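PDB 6Y4R: DotU family type IV/VI secretion system protein from Acinetobacter baumannii, which is the cytoplasmic domain of TssL, a key component of the type VI secretion system, and probably helps build its membrane-anchored complex. Local coordinates for residues His56-Asp67 against Pro89-Ala100. Numbering follows the deposited sequence.
Sequences HDAKYAFCALID and PLQLSLFGSQLA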
loop_
_atom_site.group_PDB
_atom_site.type_symbol
_atom_site.label_atom_id
_atom_site.label_comp_id
_atom_site.label_asym_id
_atom_site.label_seq_id
_atom_site.Cartn_x
_atom_site.Cartn_y
_atom_site.Cartn_z
ATOM N N HIS A 56 -9.559 -6.083 3.717
ATOM C CA HIS A 56 -8.775 -5.629 4.869
ATOM C C HIS A 56 -7.295 -5.540 4.511
ATOM O O HIS A 56 -6.619 -4.563 4.853
ATOM C CB HIS A 56 -8.997 -6.600 6.043
ATOM C CG HIS A 56 -8.187 -6.327 7.272
ATOM N ND1 HIS A 56 -8.629 -5.524 8.298
ATOM C CD2 HIS A 56 -6.950 -6.747 7.636
ATOM C CE1 HIS A 56 -7.711 -5.477 9.254
ATOM N NE2 HIS A 56 -6.673 -6.201 8.873
ATOM N N ASP A 57 -6.768 -6.557 3.814
ATOM C CA ASP A 57 -5.330 -6.583 3.552
ATOM C C ASP A 57 -4.921 -5.679 2.404
ATOM O O ASP A 57 -3.798 -5.174 2.416
ATOM C CB ASP A 57 -4.840 -8.007 3.282
ATOM C CG ASP A 57 -4.918 -8.899 4.515
ATOM O OD1 ASP A 57 -4.995 -10.144 4.369
ATOM O OD2 ASP A 57 -4.911 -8.341 5.638
ATOM N N ALA A 58 -5.800 -5.447 1.422
ATOM C CA ALA A 58 -5.490 -4.477 0.376
ATOM C C ALA A 58 -5.436 -3.064 0.946
ATOM O O ALA A 58 -4.488 -2.309 0.696
ATOM C CB ALA A 58 -6.521 -4.569 -0.747
ATOM N N LYS A 59 -6.424 -2.698 1.752
ATOM C CA LYS A 59 -6.371 -1.402 2.409
ATOM C C LYS A 59 -5.171 -1.285 3.353
ATOM O O LYS A 59 -4.569 -0.209 3.463
ATOM C CB LYS A 59 -7.685 -1.147 3.146
ATOM C CG LYS A 59 -7.584 -0.091 4.212
ATOM C CD LYS A 59 -8.883 0.661 4.371
ATOM C CE LYS A 59 -9.818 -0.008 5.345
ATOM N NZ LYS A 59 -11.199 0.497 5.091
ATOM N N TYR A 60 -4.805 -2.373 4.045
ATOM C CA TYR A 60 -3.663 -2.322 4.960
ATOM C C TYR A 60 -2.368 -2.032 4.203
ATOM O O TYR A 60 -1.550 -1.209 4.636
ATOM C CB TYR A 60 -3.551 -3.643 5.739
ATOM C CG TYR A 60 -2.362 -3.700 6.686
ATOM C CD1 TYR A 60 -1.087 -4.046 6.225
ATOM C CD2 TYR A 60 -2.510 -3.392 8.031
ATOM C CE1 TYR A 60 0.002 -4.068 7.079
ATOM C CE2 TYR A 60 -1.433 -3.421 8.899
ATOM C CZ TYR A 60 -0.179 -3.760 8.425
ATOM O OH TYR A 60 0.890 -3.785 9.303
ATOM N N ALA A 61 -2.166 -2.719 3.075
ATOM C CA ALA A 61 -0.977 -2.530 2.256
ATOM C C ALA A 61 -0.923 -1.122 1.696
ATOM O O ALA A 61 0.154 -0.516 1.625
ATOM C CB ALA A 61 -0.955 -3.553 1.115
ATOM N N PHE A 62 -2.065 -0.593 1.255
ATOM C CA PHE A 62 -2.067 0.753 0.692
ATOM C C PHE A 62 -1.739 1.792 1.759
ATOM O O PHE A 62 -1.072 2.789 1.475
ATOM C CB PHE A 62 -3.416 1.055 0.045
ATOM C CG PHE A 62 -3.561 2.470 -0.439
ATOM C CD1 PHE A 62 -3.362 2.770 -1.775
ATOM C CD2 PHE A 62 -3.914 3.503 0.431
ATOM C CE1 PHE A 62 -3.499 4.080 -2.239
ATOM C CE2 PHE A 62 -4.045 4.820 -0.027
ATOM C CZ PHE A 62 -3.843 5.102 -1.358
ATOM N N CYS A 63 -2.230 1.593 2.983
ATOM C CA CYS A 63 -1.928 2.527 4.063
ATOM C C CYS A 63 -0.467 2.429 4.496
ATOM O O CYS A 63 0.185 3.452 4.742
ATOM C CB CYS A 63 -2.875 2.287 5.235
ATOM S SG CYS A 63 -4.602 2.758 4.858
ATOM N N ALA A 64 0.074 1.215 4.591
ATOM C CA ALA A 64 1.503 1.091 4.864
ATOM C C ALA A 64 2.327 1.794 3.783
ATOM O O ALA A 64 3.356 2.410 4.084
ATOM C CB ALA A 64 1.892 -0.384 4.997
ATOM N N LEU A 65 1.870 1.738 2.530
ATOM C CA LEU A 65 2.622 2.271 1.391
ATOM C C LEU A 65 2.544 3.792 1.304
ATOM O O LEU A 65 3.551 4.454 1.024
ATOM C CB LEU A 65 2.124 1.624 0.099
ATOM C CG LEU A 65 2.406 2.260 -1.255
ATOM C CD1 LEU A 65 3.864 2.125 -1.632
ATOM C CD2 LEU A 65 1.533 1.597 -2.290
ATOM N N ILE A 66 1.343 4.359 1.467
ATOM C CA ILE A 66 1.186 5.816 1.462
ATOM C C ILE A 66 1.914 6.441 2.647
ATOM O O ILE A 66 2.509 7.518 2.519
ATOM C CB ILE A 66 -0.307 6.203 1.449
ATOM C CG1 ILE A 66 -0.484 7.716 1.332
ATOM C CG2 ILE A 66 -1.027 5.690 2.698
ATOM C CD1 ILE A 66 0.155 8.302 0.130
ATOM N N ASP A 67 1.932 5.758 3.800
ATOM C CA ASP A 67 2.610 6.337 4.954
ATOM C C ASP A 67 4.109 6.464 4.710
ATOM O O ASP A 67 4.699 7.518 4.982
ATOM C CB ASP A 67 2.392 5.501 6.225
ATOM C CG ASP A 67 1.010 5.695 6.882
ATOM O OD1 ASP A 67 0.233 6.591 6.482
ATOM O OD2 ASP A 67 0.757 5.019 7.910
ATOM N N PRO A 89 -0.345 8.922 11.422
ATOM C CA PRO A 89 -0.226 8.143 10.188
ATOM C C PRO A 89 -1.357 7.139 10.096
ATOM O O PRO A 89 -1.910 6.699 11.106
ATOM C CB PRO A 89 1.148 7.474 10.296
ATOM C CG PRO A 89 1.824 8.116 11.486
ATOM C CD PRO A 89 0.791 8.768 12.333
ATOM N N LEU A 90 -1.729 6.805 8.857
ATOM C CA LEU A 90 -2.935 5.997 8.638
ATOM C C LEU A 90 -2.770 4.566 9.145
ATOM O O LEU A 90 -3.763 3.894 9.468
ATOM C CB LEU A 90 -3.300 5.971 7.162
ATOM C CG LEU A 90 -3.716 7.320 6.596
ATOM C CD1 LEU A 90 -4.141 7.221 5.113
ATOM C CD2 LEU A 90 -4.809 7.917 7.461
ATOM N N GLN A 91 -1.531 4.078 9.217
ATOM C CA GLN A 91 -1.302 2.785 9.842
ATOM C C GLN A 91 -1.707 2.818 11.297
ATOM O O GLN A 91 -2.318 1.869 11.799
ATOM C CB GLN A 91 0.164 2.378 9.723
ATOM C CG GLN A 91 0.510 1.577 8.478
ATOM C CD GLN A 91 -0.001 0.128 8.574
ATOM O OE1 GLN A 91 0.170 -0.548 9.595
ATOM N NE2 GLN A 91 -0.623 -0.347 7.504
ATOM N N LEU A 92 -1.454 3.944 11.964
ATOM C CA LEU A 92 -1.737 4.059 13.389
ATOM C C LEU A 92 -3.189 4.449 13.613
ATOM O O LEU A 92 -3.849 3.932 14.525
ATOM C CB LEU A 92 -0.802 5.109 13.995
ATOM C CG LEU A 92 -0.916 5.484 15.466
ATOM C CD1 LEU A 92 -0.341 4.368 16.312
ATOM C CD2 LEU A 92 -0.217 6.783 15.771
ATOM N N SER A 93 -3.721 5.283 12.718
ATOM C CA SER A 93 -5.104 5.732 12.836
ATOM C C SER A 93 -6.084 4.610 12.509
ATOM O O SER A 93 -7.024 4.361 13.277
ATOM C CB SER A 93 -5.321 6.977 11.956
ATOM O OG SER A 93 -6.682 7.372 11.864
ATOM N N LEU A 94 -5.843 3.870 11.425
ATOM C CA LEU A 94 -6.808 2.866 10.982
ATOM C C LEU A 94 -6.532 1.464 11.516
ATOM O O LEU A 94 -7.462 0.655 11.615
ATOM C CB LEU A 94 -6.838 2.785 9.450
ATOM C CG LEU A 94 -7.229 4.032 8.664
ATOM C CD1 LEU A 94 -7.400 3.714 7.175
ATOM C CD2 LEU A 94 -8.516 4.621 9.232
ATOM N N PHE A 95 -5.295 1.149 11.875
ATOM C CA PHE A 95 -4.989 -0.181 12.367
ATOM C C PHE A 95 -4.327 -0.167 13.730
ATOM O O PHE A 95 -3.983 -1.235 14.230
ATOM C CB PHE A 95 -4.088 -0.922 11.361
ATOM C CG PHE A 95 -4.652 -0.969 9.969
ATOM C CD1 PHE A 95 -4.242 -0.061 9.023
ATOM C CD2 PHE A 95 -5.611 -1.914 9.621
ATOM C CE1 PHE A 95 -4.775 -0.074 7.738
ATOM C CE2 PHE A 95 -6.143 -1.951 8.346
ATOM C CZ PHE A 95 -5.727 -1.019 7.401
ATOM N N GLY A 96 -4.135 1.000 14.342
ATOM C CA GLY A 96 -3.442 1.062 15.619
ATOM C C GLY A 96 -2.050 0.468 15.583
ATOM O O GLY A 96 -1.525 0.082 16.628
ATOM N N SER A 97 -1.411 0.436 14.416
ATOM C CA SER A 97 -0.181 -0.319 14.239
ATOM C C SER A 97 0.961 0.600 13.818
ATOM O O SER A 97 0.759 1.636 13.170
ATOM C CB SER A 97 -0.379 -1.461 13.210
ATOM O OG SER A 97 0.751 -2.324 13.135
ATOM N N GLN A 98 2.157 0.246 14.283
ATOM C CA GLN A 98 3.404 0.822 13.806
ATOM C C GLN A 98 4.367 -0.256 13.334
ATOM O O GLN A 98 5.571 0.002 13.220
ATOM C CB GLN A 98 4.074 1.662 14.895
ATOM C CG GLN A 98 3.185 2.545 15.724
ATOM C CD GLN A 98 4.002 3.380 16.699
ATOM O OE1 GLN A 98 4.982 4.022 16.302
ATOM N NE2 GLN A 98 3.642 3.321 17.981
ATOM N N LEU A 99 3.867 -1.466 13.071
ATOM C CA LEU A 99 4.700 -2.617 12.746
ATOM C C LEU A 99 4.602 -2.985 11.275
ATOM O O LEU A 99 4.963 -4.102 10.892
ATOM C CB LEU A 99 4.319 -3.820 13.613
ATOM C CG LEU A 99 4.398 -3.732 15.139
ATOM C CD1 LEU A 99 3.870 -5.020 15.730
ATOM C CD2 LEU A 99 5.798 -3.432 15.641
ATOM N N ALA A 100 4.088 -2.069 10.452
ATOM C CA ALA A 100 3.849 -2.355 9.042
ATOM C C ALA A 100 5.126 -2.740 8.297
ATOM O O ALA A 100 5.077 -3.559 7.371
ATOM C CB ALA A 100 3.197 -1.136 8.393
#
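Asp67 grips the start of helix 90-95 with both carboxylate oxygens: Leu90 N donates to Asp67 OD1 (3.1 Å) and Gln91 N to Asp67 OD2 (2.8 Å), each bond on the syn side. An acidic residue suits this place, since a helix's first turn presents N-H groups that its own carbonyls cannot satisfy, and the helix dipole would probably stabilise the charge. Trp85 NE1 also donates to Asp67 OD1, helping to fix the buried carboxylate. Next to it Gln91 bends at chi2 (-74°) and stands its amide nearly upright (85°) on one face of the Tyr60 ring, NE2 over the centre. Here the packing is close: Gln91 and Cys63 each fit as a knob into a hole of the opposite segment, and small side chains let the backbones approach, with Ala64 CB 3.7 Å from Ala100 CB. Within this all-helical DotU-family domain, helix 90-95 runs roughly antiparallel to residues 56-67 of helix 52-71, at 149°. Toward the C-terminal end of helix 90-95, beside His56, the contact opens to solvent. Phe95, partly exposed, still takes the edge of Tyr60 on its face, Tyr60 CD2 3.8 Å from Phe95 CG, while its own edge points at the face of exposed His56 in a looser, offset T-shaped pair with centroids 5.6 Å apart. Lys59 CG borders the phenyl edge, 3.8 Å from Phe95 CZ, as its ammonium salt-bridges Glu42.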